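Local atomic coordinates of acetyltransferase (Escherichia coli, PDB entry 7BYY), a protein that probably transfers the acetyl group of acetyl-CoA to the amino group of glycyl-tRNA, acting as a GNAT-family toxin of a toxin-antitoxin system. Residues A[29-41]-A[100-112]. The protein carries 1 engineered substitution. Residues are numbered along the deposited sequence; the frame is centred on the assembly and turned at random.
Sequences QFDCGNPVIDKFV and LVMLGVARKYQKR
Helix 35-41 and the loop leading into it pack across strand 100-105 and the turn after it, a helix-on-sheet contact of the GNAT fold with an apolar half and a polar half. The short axes approach to 9.1 Å and run nearly perpendicular, at 93°. In the apolar half M102 is wedged between I37 and F40: its CG lies 3.6 Å from I37 CG1, and the chain then bends at chi3, setting CE over the centre of the F40 ring, 3.5 Å from the centroid. This is a CH-pi contact with the methyl over one face; SD sits obliquely to the same ring, a Met-aromatic contact. Two residues further along the strand, G104 has no side chain on the face turned to C32 and I37, consistent with the close approach of the loop; its O meets the edge of the F30 ring 3.5 Å from CZ, while C32 CB approaches V105 O.

The polar half ties the loop to the turn. R107 N donates to D31 O (2.7 Å) in the carbonyl plane. In the salt bridge R107 NH2 meets D31 OD2 at 2.6 Å on that oxygen's syn side, 28° out of the carboxylate plane, while OD2 lies at the guanidinium edge; the two planes are 53° apart. Q110 NE2 bonds V105 O and reaches C32 O only weakly, linking strand end and loop. On the loop side, C32 N donates to D38 OD1, and N34, at the N-cap, accepts weakly through OD1 from V36 N and I37 N.

Strand 94-105 pairs with strand 67-79, where V101 and M102 form a classic bulge opposite T72; L103 and V105 point away from the contact, and their side chains touch L118 and D115 of helix 114-132.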
loop_
_atom_site.group_PDB
_atom_site.type_symbol
_atom_site.label_atom_id
_atom_site.label_comp_id
_atom_site.label_asym_id
_atom_site.label_seq_id
_atom_site.Cartn_x
_atom_site.Cartn_y
_atom_site.Cartn_z
ATOM N N GLN A 29 29.389 1.908 -5.747
ATOM C CA GLN A 29 29.534 1.977 -7.197
ATOM C C GLN A 29 28.420 1.226 -7.920
ATOM O O GLN A 29 27.661 1.846 -8.669
ATOM C CB GLN A 29 30.926 1.465 -7.590
ATOM C CG GLN A 29 32.007 1.908 -6.601
ATOM C CD GLN A 29 33.373 2.060 -7.236
ATOM O OE1 GLN A 29 33.947 3.152 -7.247
ATOM N NE2 GLN A 29 33.907 0.963 -7.764
ATOM N N PHE A 30 28.258 -0.073 -7.681
ATOM C CA PHE A 30 27.114 -0.845 -8.177
ATOM C C PHE A 30 26.874 -0.622 -9.675
ATOM O O PHE A 30 25.891 -0.019 -10.100
ATOM C CB PHE A 30 25.856 -0.515 -7.369
ATOM C CG PHE A 30 24.720 -1.463 -7.618
ATOM C CD1 PHE A 30 24.738 -2.743 -7.086
ATOM C CD2 PHE A 30 23.640 -1.082 -8.391
ATOM C CE1 PHE A 30 23.696 -3.616 -7.319
ATOM C CE2 PHE A 30 22.597 -1.951 -8.629
ATOM C CZ PHE A 30 22.625 -3.218 -8.091
ATOM N N ASP A 31 27.817 -1.110 -10.473
ATOM C CA ASP A 31 27.646 -1.081 -11.923
ATOM C C ASP A 31 26.626 -2.138 -12.333
ATOM O O ASP A 31 26.897 -3.341 -12.246
ATOM C CB ASP A 31 28.984 -1.313 -12.619
ATOM C CG ASP A 31 28.912 -1.054 -14.108
ATOM O OD1 ASP A 31 27.864 -0.556 -14.575
ATOM O OD2 ASP A 31 29.901 -1.341 -14.813
ATOM N N CYS A 32 25.452 -1.698 -12.793
ATOM C CA CYS A 32 24.381 -2.613 -13.163
ATOM C C CYS A 32 23.910 -2.469 -14.606
ATOM O O CYS A 32 23.039 -3.238 -15.035
ATOM C CB CYS A 32 23.182 -2.435 -12.221
ATOM S SG CYS A 32 21.961 -1.216 -12.768
ATOM N N GLY A 33 24.445 -1.513 -15.366
ATOM C CA GLY A 33 24.080 -1.324 -16.751
ATOM C C GLY A 33 23.029 -0.258 -16.991
ATOM O O GLY A 33 22.877 0.195 -18.133
ATOM N N ASN A 34 22.299 0.143 -15.954
ATOM C CA ASN A 34 21.325 1.225 -16.045
ATOM C C ASN A 34 21.889 2.446 -15.334
ATOM O O ASN A 34 21.913 2.475 -14.094
ATOM C CB ASN A 34 19.991 0.806 -15.421
ATOM C CG ASN A 34 18.846 1.743 -15.780
ATOM O OD1 ASN A 34 19.002 2.967 -15.788
ATOM N ND2 ASN A 34 17.681 1.168 -16.071
ATOM N N PRO A 35 22.352 3.468 -16.058
ATOM C CA PRO A 35 22.992 4.609 -15.380
ATOM C C PRO A 35 22.074 5.336 -14.412
ATOM O O PRO A 35 22.552 5.833 -13.385
ATOM C CB PRO A 35 23.422 5.513 -16.545
ATOM C CG PRO A 35 22.554 5.108 -17.689
ATOM C CD PRO A 35 22.320 3.638 -17.520
ATOM N N VAL A 36 20.773 5.411 -14.698
ATOM C CA VAL A 36 19.847 6.043 -13.762
ATOM C C VAL A 36 19.783 5.247 -12.463
ATOM O O VAL A 36 19.897 5.808 -11.366
ATOM C CB VAL A 36 18.456 6.200 -14.402
ATOM C CG1 VAL A 36 17.406 6.465 -13.334
ATOM C CG2 VAL A 36 18.466 7.324 -15.424
ATOM N N ILE A 37 19.612 3.926 -12.568
ATOM C CA ILE A 37 19.596 3.081 -11.377
ATOM C C ILE A 37 20.952 3.115 -10.682
ATOM O O ILE A 37 21.035 3.073 -9.448
ATOM C CB ILE A 37 19.180 1.645 -11.747
ATOM C CG1 ILE A 37 17.857 1.654 -12.516
ATOM C CG2 ILE A 37 19.061 0.776 -10.502
ATOM C CD1 ILE A 37 17.297 0.273 -12.792
ATOM N N ASP A 38 22.034 3.202 -11.460
ATOM C CA ASP A 38 23.376 3.269 -10.884
ATOM C C ASP A 38 23.514 4.461 -9.949
ATOM O O ASP A 38 23.903 4.315 -8.785
ATOM C CB ASP A 38 24.426 3.347 -11.993
ATOM C CG ASP A 38 24.720 2.003 -12.619
ATOM O OD1 ASP A 38 24.174 0.987 -12.143
ATOM O OD2 ASP A 38 25.512 1.963 -13.585
ATOM N N LYS A 39 23.212 5.661 -10.451
ATOM C CA LYS A 39 23.359 6.862 -9.642
ATOM C C LYS A 39 22.389 6.897 -8.467
ATOM O O LYS A 39 22.680 7.554 -7.461
ATOM C CB LYS A 39 23.179 8.106 -10.515
ATOM C CG LYS A 39 23.870 9.347 -9.966
ATOM C CD LYS A 39 25.336 9.071 -9.644
ATOM C CE LYS A 39 26.019 10.294 -9.045
ATOM N NZ LYS A 39 26.365 11.314 -10.076
ATOM N N PHE A 40 21.252 6.204 -8.565
ATOM C CA PHE A 40 20.304 6.188 -7.455
ATOM C C PHE A 40 20.863 5.419 -6.268
ATOM O O PHE A 40 20.832 5.900 -5.130
ATOM C CB PHE A 40 18.974 5.581 -7.897
ATOM C CG PHE A 40 17.999 5.389 -6.769
ATOM C CD1 PHE A 40 17.904 4.173 -6.114
ATOM C CD2 PHE A 40 17.186 6.431 -6.359
ATOM C CE1 PHE A 40 17.010 3.997 -5.071
ATOM C CE2 PHE A 40 16.288 6.261 -5.317
ATOM C CZ PHE A 40 16.200 5.042 -4.674
ATOM N N VAL A 41 21.367 4.209 -6.516
ATOM C CA VAL A 41 21.878 3.378 -5.432
ATOM C C VAL A 41 23.118 4.007 -4.811
ATOM O O VAL A 41 23.287 3.996 -3.584
ATOM C CB VAL A 41 22.162 1.953 -5.947
ATOM C CG1 VAL A 41 22.624 1.053 -4.811
ATOM C CG2 VAL A 41 20.931 1.378 -6.632
ATOM N N LEU A 100 6.590 -1.065 -8.997
ATOM C CA LEU A 100 8.005 -1.414 -9.039
ATOM C C LEU A 100 8.727 -0.313 -9.805
ATOM O O LEU A 100 8.527 -0.153 -11.014
ATOM C CB LEU A 100 8.207 -2.775 -9.699
ATOM C CG LEU A 100 9.595 -3.398 -9.556
ATOM C CD1 LEU A 100 9.903 -3.632 -8.094
ATOM C CD2 LEU A 100 9.691 -4.698 -10.333
ATOM N N VAL A 101 9.549 0.463 -9.104
ATOM C CA VAL A 101 10.191 1.614 -9.724
ATOM C C VAL A 101 11.627 1.333 -10.154
ATOM O O VAL A 101 12.152 2.052 -11.018
ATOM C CB VAL A 101 10.137 2.844 -8.790
ATOM C CG1 VAL A 101 8.753 2.974 -8.174
ATOM C CG2 VAL A 101 11.196 2.754 -7.714
ATOM N N MET A 102 12.267 0.304 -9.604
ATOM C CA MET A 102 13.646 0.006 -9.961
ATOM C C MET A 102 13.961 -1.433 -9.597
ATOM O O MET A 102 13.556 -1.913 -8.534
ATOM C CB MET A 102 14.623 0.948 -9.251
ATOM C CG MET A 102 15.203 2.016 -10.147
ATOM S SD MET A 102 16.216 3.190 -9.236
ATOM C CE MET A 102 14.988 3.917 -8.151
ATOM N N LEU A 103 14.684 -2.113 -10.485
ATOM C CA LEU A 103 15.235 -3.425 -10.163
ATOM C C LEU A 103 16.457 -3.627 -11.044
ATOM O O LEU A 103 16.326 -3.760 -12.265
ATOM C CB LEU A 103 14.203 -4.528 -10.371
ATOM C CG LEU A 103 14.736 -5.947 -10.588
ATOM C CD1 LEU A 103 15.439 -6.453 -9.348
ATOM C CD2 LEU A 103 13.606 -6.883 -10.963
ATOM N N GLY A 104 17.624 -3.628 -10.430
ATOM C CA GLY A 104 18.868 -3.800 -11.157
ATOM C C GLY A 104 19.743 -4.851 -10.513
ATOM O O GLY A 104 19.797 -4.966 -9.289
ATOM N N VAL A 105 20.423 -5.624 -11.357
ATOM C CA VAL A 105 21.400 -6.618 -10.929
ATOM C C VAL A 105 22.772 -6.136 -11.372
ATOM O O VAL A 105 22.949 -5.741 -12.531
ATOM C CB VAL A 105 21.090 -8.008 -11.512
ATOM C CG1 VAL A 105 22.270 -8.952 -11.298
ATOM C CG2 VAL A 105 19.824 -8.580 -10.896
ATOM N N ALA A 106 23.735 -6.158 -10.452
ATOM C CA ALA A 106 25.095 -5.758 -10.785
ATOM C C ALA A 106 25.617 -6.580 -11.958
ATOM O O ALA A 106 25.294 -7.761 -12.112
ATOM C CB ALA A 106 26.014 -5.910 -9.573
ATOM N N ARG A 107 26.433 -5.936 -12.796
ATOM C CA ARG A 107 26.788 -6.525 -14.084
ATOM C C ARG A 107 27.596 -7.806 -13.923
ATOM O O ARG A 107 27.446 -8.742 -14.717
ATOM C CB ARG A 107 27.556 -5.510 -14.931
ATOM C CG ARG A 107 26.662 -4.537 -15.684
ATOM C CD ARG A 107 27.374 -3.969 -16.894
ATOM N NE ARG A 107 28.633 -3.336 -16.519
ATOM C CZ ARG A 107 29.731 -3.360 -17.265
ATOM N NH1 ARG A 107 29.730 -3.988 -18.433
ATOM N NH2 ARG A 107 30.833 -2.755 -16.840
ATOM N N LYS A 108 28.455 -7.873 -12.908
ATOM C CA LYS A 108 29.267 -9.070 -12.724
ATOM C C LYS A 108 28.481 -10.242 -12.148
ATOM O O LYS A 108 29.068 -11.306 -11.926
ATOM C CB LYS A 108 30.480 -8.764 -11.841
ATOM C CG LYS A 108 30.167 -8.433 -10.398
ATOM C CD LYS A 108 31.407 -8.625 -9.541
ATOM C CE LYS A 108 31.549 -7.519 -8.517
ATOM N NZ LYS A 108 32.787 -7.678 -7.703
ATOM N N TYR A 109 27.179 -10.075 -11.900
ATOM C CA TYR A 109 26.298 -11.174 -11.530
ATOM C C TYR A 109 25.189 -11.410 -12.543
ATOM O O TYR A 109 24.365 -12.309 -12.337
ATOM C CB TYR A 109 25.658 -10.930 -10.157
ATOM C CG TYR A 109 26.619 -10.513 -9.073
ATOM C CD1 TYR A 109 26.887 -9.173 -8.840
ATOM C CD2 TYR A 109 27.243 -11.458 -8.268
ATOM C CE1 TYR A 109 27.757 -8.780 -7.846
ATOM C CE2 TYR A 109 28.117 -11.075 -7.268
ATOM C CZ TYR A 109 28.369 -9.735 -7.065
ATOM O OH TYR A 109 29.237 -9.345 -6.078
ATOM N N GLN A 110 25.132 -10.628 -13.617
ATOM C CA GLN A 110 24.063 -10.771 -14.591
ATOM C C GLN A 110 24.204 -12.088 -15.354
ATOM O O GLN A 110 25.188 -12.820 -15.216
ATOM C CB GLN A 110 24.057 -9.586 -15.556
ATOM C CG GLN A 110 23.635 -8.272 -14.914
ATOM C CD GLN A 110 23.680 -7.102 -15.880
ATOM O OE1 GLN A 110 24.051 -7.258 -17.044
ATOM N NE2 GLN A 110 23.304 -5.921 -15.399
ATOM N N LYS A 111 23.185 -12.384 -16.165
ATOM C CA LYS A 111 23.119 -13.615 -16.954
ATOM C C LYS A 111 23.197 -14.860 -16.072
ATOM O O LYS A 111 23.698 -15.904 -16.497
ATOM C CB LYS A 111 24.215 -13.651 -18.025
ATOM C CG LYS A 111 23.861 -12.913 -19.303
ATOM C CD LYS A 111 25.060 -12.805 -20.232
ATOM C CE LYS A 111 24.641 -12.442 -21.652
ATOM N NZ LYS A 111 24.082 -13.610 -22.397
ATOM N N ARG A 112 22.697 -14.765 -14.837
ATOM C CA ARG A 112 22.787 -15.886 -13.911
ATOM C C ARG A 112 21.494 -16.134 -13.141
ATOM O O ARG A 112 21.507 -16.912 -12.179
ATOM C CB ARG A 112 23.944 -15.673 -12.927
ATOM C CG ARG A 112 25.288 -16.157 -13.445
ATOM C CD ARG A 112 26.142 -16.713 -12.320
ATOM N NE ARG A 112 26.986 -15.682 -11.719
ATOM C CZ ARG A 112 27.436 -15.717 -10.468
ATOM N NH1 ARG A 112 27.122 -16.732 -9.674
ATOM N NH2 ARG A 112 28.199 -14.731 -10.012
HETATM O O HOH W 1 19.944 -4.250 -14.399
#